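PDB 3DHN: NAD-dependent epimerase/dehydratase from Bacteroides thetaiotaomicron, which probably binds NAD(P) in a Rossmann fold and may act as an oxidoreductase or epimerase-type enzyme, its substrate unknown. Local coordinates for residues L93-I96 with D97-K101; G128-E132 with N133-G137. One frame throughout, in Å; residues are numbered along the deposited sequence.

Interaction 1 (L93-I96 with D97-K101)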
ATOM      1  N   LEU A  93      -4.788  11.932   4.039  1.00 36.67           N
ATOM      2  CA  LEU A  93      -6.215  12.204   4.208  1.00 36.24           C
ATOM      3  C   LEU A  93      -6.886  12.660   2.920  1.00 34.77           C
ATOM      4  O   LEU A  93      -7.968  12.183   2.574  1.00 33.08           O
ATOM      5  CB  LEU A  93      -6.440  13.275   5.277  1.00 36.48           C
ATOM      6  CG  LEU A  93      -7.014  12.834   6.628  1.00 40.44           C
ATOM      7  CD1 LEU A  93      -7.382  14.076   7.442  1.00 42.74           C
ATOM      8  CD2 LEU A  93      -8.248  11.963   6.424  1.00 39.75           C
ATOM      9  N   THR A  94      -6.251  13.600   2.227  1.00 35.95           N
ATOM     10  CA  THR A  94      -6.785  14.131   0.973  1.00 35.50           C
ATOM     11  C   THR A  94      -7.037  13.018  -0.038  1.00 35.08           C
ATOM     12  O   THR A  94      -8.009  13.054  -0.787  1.00 35.26           O
ATOM     13  CB  THR A  94      -5.818  15.163   0.344  1.00 35.07           C
ATOM     14  OG1 THR A  94      -5.641  16.264   1.244  1.00 37.05           O
ATOM     15  CG2 THR A  94      -6.371  15.684  -0.977  1.00 35.47           C
ATOM     16  N   ILE A  95      -6.155  12.026  -0.055  1.00 35.12           N
ATOM     17  CA  ILE A  95      -6.296  10.907  -0.978  1.00 34.40           C
ATOM     18  C   ILE A  95      -7.536  10.060  -0.711  1.00 33.37           C
ATOM     19  O   ILE A  95      -8.342   9.832  -1.618  1.00 33.46           O
ATOM     20  CB  ILE A  95      -5.042  10.000  -0.943  1.00 33.42           C
ATOM     21  CG1 ILE A  95      -3.848  10.760  -1.529  1.00 35.29           C
ATOM     22  CG2 ILE A  95      -5.295   8.720  -1.735  1.00 33.40           C
ATOM     23  CD1 ILE A  95      -2.506  10.042  -1.370  1.00 35.92           C
ATOM     24  N   ILE A  96      -7.699   9.594   0.523  1.00 33.85           N
ATOM     25  CA  ILE A  96      -8.850   8.755   0.848  1.00 34.33           C
ATOM     26  C   ILE A  96     -10.156   9.532   0.728  1.00 34.95           C
ATOM     27  O   ILE A  96     -11.178   8.980   0.322  1.00 34.18           O
ATOM     28  CB  ILE A  96      -8.730   8.134   2.269  1.00 34.14           C
ATOM     29  CG1 ILE A  96      -9.855   7.114   2.476  1.00 34.13           C
ATOM     30  CG2 ILE A  96      -8.797   9.219   3.334  1.00 34.78           C
ATOM     31  CD1 ILE A  96      -9.628   6.170   3.648  1.00 28.59           C
ATOM     32  N   ASP A  97     -10.124  10.815   1.068  1.00 36.77           N
ATOM     33  CA  ASP A  97     -11.325  11.628   0.956  1.00 38.25           C
ATOM     34  C   ASP A  97     -11.627  11.904  -0.516  1.00 38.04           C
ATOM     35  O   ASP A  97     -12.784  12.064  -0.904  1.00 38.42           O
ATOM     36  CB  ASP A  97     -11.169  12.930   1.737  1.00 38.93           C
ATOM     37  CG  ASP A  97     -11.117  12.697   3.237  1.00 42.32           C
ATOM     38  OD1 ASP A  97     -11.709  11.697   3.704  1.00 45.15           O
ATOM     39  OD2 ASP A  97     -10.503  13.511   3.950  1.00 47.10           O
ATOM     40  N   GLY A  98     -10.585  11.939  -1.342  1.00 38.52           N
ATOM     41  CA  GLY A  98     -10.802  12.171  -2.762  1.00 36.78           C
ATOM     42  C   GLY A  98     -11.423  10.928  -3.364  1.00 36.09           C
ATOM     43  O   GLY A  98     -12.274  11.009  -4.251  1.00 36.62           O
ATOM     44  N   VAL A  99     -10.993   9.768  -2.876  1.00 33.69           N
ATOM     45  CA  VAL A  99     -11.508   8.490  -3.353  1.00 31.91           C
ATOM     46  C   VAL A  99     -12.977   8.295  -2.946  1.00 32.97           C
ATOM     47  O   VAL A  99     -13.779   7.760  -3.718  1.00 30.58           O
ATOM     48  CB  VAL A  99     -10.661   7.316  -2.807  1.00 31.43           C
ATOM     49  CG1 VAL A  99     -11.300   5.999  -3.169  1.00 27.47           C
ATOM     50  CG2 VAL A  99      -9.249   7.384  -3.382  1.00 27.33           C
ATOM     51  N   LYS A 100     -13.327   8.730  -1.740  1.00 32.83           N
ATOM     52  CA  LYS A 100     -14.707   8.600  -1.269  1.00 35.59           C
ATOM     53  C   LYS A 100     -15.636   9.537  -2.045  1.00 37.00           C
ATOM     54  O   LYS A 100     -16.737   9.155  -2.430  1.00 37.49           O
ATOM     55  CB  LYS A 100     -14.801   8.917   0.230  1.00 35.12           C
ATOM     56  CG  LYS A 100     -14.254   7.822   1.135  1.00 35.71           C
ATOM     57  CD  LYS A 100     -14.544   8.108   2.607  1.00 37.52           C
ATOM     58  CE  LYS A 100     -13.868   9.393   3.070  1.00 40.33           C
ATOM     59  NZ  LYS A 100     -14.058   9.658   4.525  1.00 42.27           N
ATOM     60  N   LYS A 101     -15.178  10.760  -2.286  1.00 39.18           N
ATOM     61  CA  LYS A 101     -15.994  11.731  -2.999  1.00 40.97           C
ATOM     62  C   LYS A 101     -16.241  11.325  -4.447  1.00 41.32           C
ATOM     63  O   LYS A 101     -17.162  11.831  -5.084  1.00 42.80           O
ATOM     64  CB  LYS A 101     -15.341  13.117  -2.929  1.00 42.00           C
ATOM     65  CG  LYS A 101     -16.138  14.218  -3.615  1.00 46.49           C
ATOM     66  CD  LYS A 101     -15.618  15.594  -3.236  1.00 54.30           C
ATOM     67  CE  LYS A 101     -15.939  15.913  -1.777  1.00 59.57           C
ATOM     68  NZ  LYS A 101     -17.414  15.911  -1.513  1.00 62.09           N
TER

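Interaction 2 (G128-E132 with N133-G137)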
ATOM      1  N   GLY A 128      12.235   1.420  19.395  1.00 34.99           N
ATOM      2  CA  GLY A 128      13.607   1.874  19.260  1.00 34.13           C
ATOM      3  C   GLY A 128      14.356   1.041  18.236  1.00 33.56           C
ATOM      4  O   GLY A 128      15.548   1.257  18.004  1.00 31.67           O
ATOM      5  N   GLU A 129      13.663   0.088  17.618  1.00 32.43           N
ATOM      6  CA  GLU A 129      14.272  -0.775  16.611  1.00 34.17           C
ATOM      7  C   GLU A 129      14.305  -0.118  15.227  1.00 33.64           C
ATOM      8  O   GLU A 129      14.927  -0.642  14.306  1.00 34.04           O
ATOM      9  CB  GLU A 129      13.515  -2.106  16.518  1.00 35.50           C
ATOM     10  CG  GLU A 129      13.558  -2.959  17.781  1.00 40.46           C
ATOM     11  CD  GLU A 129      14.872  -3.689  17.963  1.00 52.32           C
ATOM     12  OE1 GLU A 129      15.188  -4.564  17.129  1.00 56.53           O
ATOM     13  OE2 GLU A 129      15.592  -3.389  18.940  1.00 56.14           O
ATOM     14  N   VAL A 130      13.636   1.022  15.083  1.00 33.19           N
ATOM     15  CA  VAL A 130      13.597   1.729  13.802  1.00 32.55           C
ATOM     16  C   VAL A 130      14.809   2.648  13.652  1.00 34.42           C
ATOM     17  O   VAL A 130      15.160   3.386  14.576  1.00 34.88           O
ATOM     18  CB  VAL A 130      12.307   2.588  13.655  1.00 32.12           C
ATOM     19  CG1 VAL A 130      12.304   3.309  12.308  1.00 31.15           C
ATOM     20  CG2 VAL A 130      11.063   1.702  13.766  1.00 28.67           C
ATOM     21  N   PRO A 131      15.471   2.604  12.481  1.00 35.22           N
ATOM     22  CA  PRO A 131      16.648   3.441  12.213  1.00 36.07           C
ATOM     23  C   PRO A 131      16.292   4.902  12.416  1.00 35.94           C
ATOM     24  O   PRO A 131      15.275   5.364  11.909  1.00 35.88           O
ATOM     25  CB  PRO A 131      16.975   3.115  10.757  1.00 35.67           C
ATOM     26  CG  PRO A 131      16.536   1.684  10.633  1.00 35.25           C
ATOM     27  CD  PRO A 131      15.207   1.689  11.359  1.00 33.92           C
ATOM     28  N   GLU A 132      17.125   5.627  13.157  1.00 35.79           N
ATOM     29  CA  GLU A 132      16.867   7.037  13.440  1.00 36.12           C
ATOM     30  C   GLU A 132      16.502   7.858  12.212  1.00 37.01           C
ATOM     31  O   GLU A 132      15.601   8.692  12.253  1.00 35.76           O
ATOM     32  CB  GLU A 132      18.083   7.715  14.071  1.00 37.58           C
ATOM     33  CG  GLU A 132      18.621   7.117  15.359  1.00 40.36           C
ATOM     34  CD  GLU A 132      19.525   8.105  16.092  1.00 44.22           C
ATOM     35  OE1 GLU A 132      18.989   9.039  16.727  1.00 43.11           O
ATOM     36  OE2 GLU A 132      20.765   7.965  16.019  1.00 47.34           O
ATOM     37  N   ASN A 133      17.215   7.626  11.117  1.00 38.11           N
ATOM     38  CA  ASN A 133      16.997   8.409   9.912  1.00 39.66           C
ATOM     39  C   ASN A 133      15.623   8.328   9.236  1.00 38.78           C
ATOM     40  O   ASN A 133      15.266   9.225   8.482  1.00 37.77           O
ATOM     41  CB  ASN A 133      18.150   8.137   8.927  1.00 41.34           C
ATOM     42  CG  ASN A 133      17.693   7.590   7.595  1.00 48.10           C
ATOM     43  OD1 ASN A 133      17.460   6.388   7.447  1.00 55.39           O
ATOM     44  ND2 ASN A 133      17.570   8.472   6.605  1.00 55.88           N
ATOM     45  N   ILE A 134      14.829   7.301   9.529  1.00 37.98           N
ATOM     46  CA  ILE A 134      13.503   7.198   8.907  1.00 37.90           C
ATOM     47  C   ILE A 134      12.329   7.181   9.891  1.00 37.44           C
ATOM     48  O   ILE A 134      11.174   7.044   9.480  1.00 35.68           O
ATOM     49  CB  ILE A 134      13.394   5.938   8.009  1.00 37.97           C
ATOM     50  CG1 ILE A 134      13.386   4.666   8.869  1.00 39.79           C
ATOM     51  CG2 ILE A 134      14.548   5.914   7.020  1.00 39.75           C
ATOM     52  CD1 ILE A 134      13.207   3.383   8.056  1.00 43.72           C
ATOM     53  N   LEU A 135      12.622   7.328  11.183  1.00 35.65           N
ATOM     54  CA  LEU A 135      11.577   7.307  12.208  1.00 35.36           C
ATOM     55  C   LEU A 135      10.433   8.294  11.968  1.00 35.53           C
ATOM     56  O   LEU A 135       9.264   7.939  12.118  1.00 34.35           O
ATOM     57  CB  LEU A 135      12.189   7.558  13.591  1.00 34.51           C
ATOM     58  CG  LEU A 135      11.254   7.414  14.802  1.00 35.76           C
ATOM     59  CD1 LEU A 135      10.639   6.009  14.824  1.00 29.22           C
ATOM     60  CD2 LEU A 135      12.038   7.681  16.089  1.00 36.11           C
ATOM     61  N   PRO A 136      10.749   9.546  11.593  1.00 35.93           N
ATOM     62  CA  PRO A 136       9.701  10.546  11.347  1.00 35.34           C
ATOM     63  C   PRO A 136       8.608  10.078  10.379  1.00 35.03           C
ATOM     64  O   PRO A 136       7.410  10.222  10.656  1.00 34.83           O
ATOM     65  CB  PRO A 136      10.485  11.738  10.800  1.00 36.15           C
ATOM     66  CG  PRO A 136      11.808  11.615  11.497  1.00 36.39           C
ATOM     67  CD  PRO A 136      12.091  10.134  11.416  1.00 36.34           C
ATOM     68  N   GLY A 137       9.022   9.526   9.247  1.00 33.18           N
ATOM     69  CA  GLY A 137       8.057   9.050   8.270  1.00 33.77           C
ATOM     70  C   GLY A 137       7.309   7.816   8.743  1.00 33.43           C
ATOM     71  O   GLY A 137       6.124   7.644   8.460  1.00 31.41           O
TER

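Interaction 1 (L93-I96 with D97-K101)
Leu93 and Asp97 meet one helical turn apart, joined first by their backbones: Asp97 N donates to Leu93 O at 3.0 Å, a bond of 161° at the hydrogen. The same i to i+4 pattern carries on from Thr94 to Gly98, Ile95 to Val99 and Ile96 to Lys100, the regular wiring of an alpha-helix. The close packing lies on the side of Ile95, Ile96 and Val99, all buried. Val99 has CG1 anti to its nitrogen (chi1 173°), which leaves CG2 folded back along the helix, 3.2 Å from Ile95 O and 4.5 Å from Ile95 CG2. The partly exposed side is looser and polar. There the Asp97 carboxylate turns back toward the preceding turn: OD2 rests 3.7 Å from Leu93 CD2, while OD1 lies 3.8 Å from Ile96 CG2, so both oxygens graze methyl groups. OD2 also stands 3.2 Å from Leu93 O, a pair of acceptors that offers no bond and probably some repulsion. The nearby ammonium group of Lys100 probably offsets part of this, though it reaches the other oxygen: the Lys100 chain runs over Ile96 O and bends at chi3 (-62°), bringing NZ back to Asp97 OD1 at 3.2 Å in a salt bridge whose hydrogen bond is weak; Glu152 is the stronger partner of that ammonium group. An alanine here instead of Asp97 would probably leave the ammonium group of Lys100 without its carboxylate on this helix, held mainly from Glu152, and the Lys100 chain less firmly kept in its bend. Around this part of helix 87-101, Phe107 of strand 106-110 backs Ile95, Ile96 and Val99; helix 135-149 brings Phe144 and Phe148 to Leu93 and Leu149 to Ile96, and helix 58-65 lays Leu58 against Thr94 and Asp97.

Interaction 2 (G128-E132 with N133-G137)
Pro131 O takes two backbone N-H groups from the chain that follows it. Ile134 N gives the sounder bond, 3.1 Å long and fairly straight at 162°, although it reaches the oxygen from well above the carbonyl plane rather than along a lone pair. Leu135 N adds a weak second bond at 3.4 Å, and the same N-H is also shared weakly with Glu132 O. The Pro131 to Ile134 bond closes a beta turn close to type I, with Glu132 and Asn133 at its corners; the weaker Glu132 to Leu135 bond closes a second turn overlapping the first. Together they wind the chain into helix 135-149, one of the helices packed against the parallel sheet of the Rossmann fold. Pro136 suits this early place in the helix: it has no N-H to give, and where an i+4 donor would face Glu132 O, its ring carbon CD sits 3.9 Å away instead. Apolar side chains line the inner side of the bend. Val130 points into it, its CG1 methyl 3.9 Å from Ile134 CG1 and 4.0 Å from Leu135 CD1; the Val130 side chain crosses those of Ile134 and Leu135 at about a right angle. Ile134 gets there with CG1 placed between its own nitrogen and carbonyl carbon (chi1 70°); this brings CG1 over Pro131 O at 3.6 Å and lets CD1 reach the proline ring at CD, 4.2 Å away. Leu135 swings the other way, its CG anti to the nitrogen (chi1 -173°), and CD1 meets Val130 at CB as well as CG1. Leu124, just after strand 122-123, touches Val130 too, while the Glu132 side chain leaves the backbone away from 133-137 and is extended beyond CG, at the exposed surface.

In the fold
Interaction 1 comes first along the chain, in the C-terminal half of helix 87-101; interaction 2 follows, where the loop after strand 122-123 enters helix 135-149. Their centres lie 28 Å apart and their nearest atoms about 13 Å, without touching. Both helices belong to beta-alpha-beta crossovers of the central parallel sheet: the first leads from strand 70-73 to 106-110, the second from 106-110 to 156-161. Helix 135-149 links the two sites: its later turns pack on interaction 1 while interaction 2 starts it. Interaction 2, starting its helix, probably lies toward the C-terminal strand ends, where Rossmann folds bind the cofactor, and interaction 1, late in its helix, toward the N-terminal strand ends.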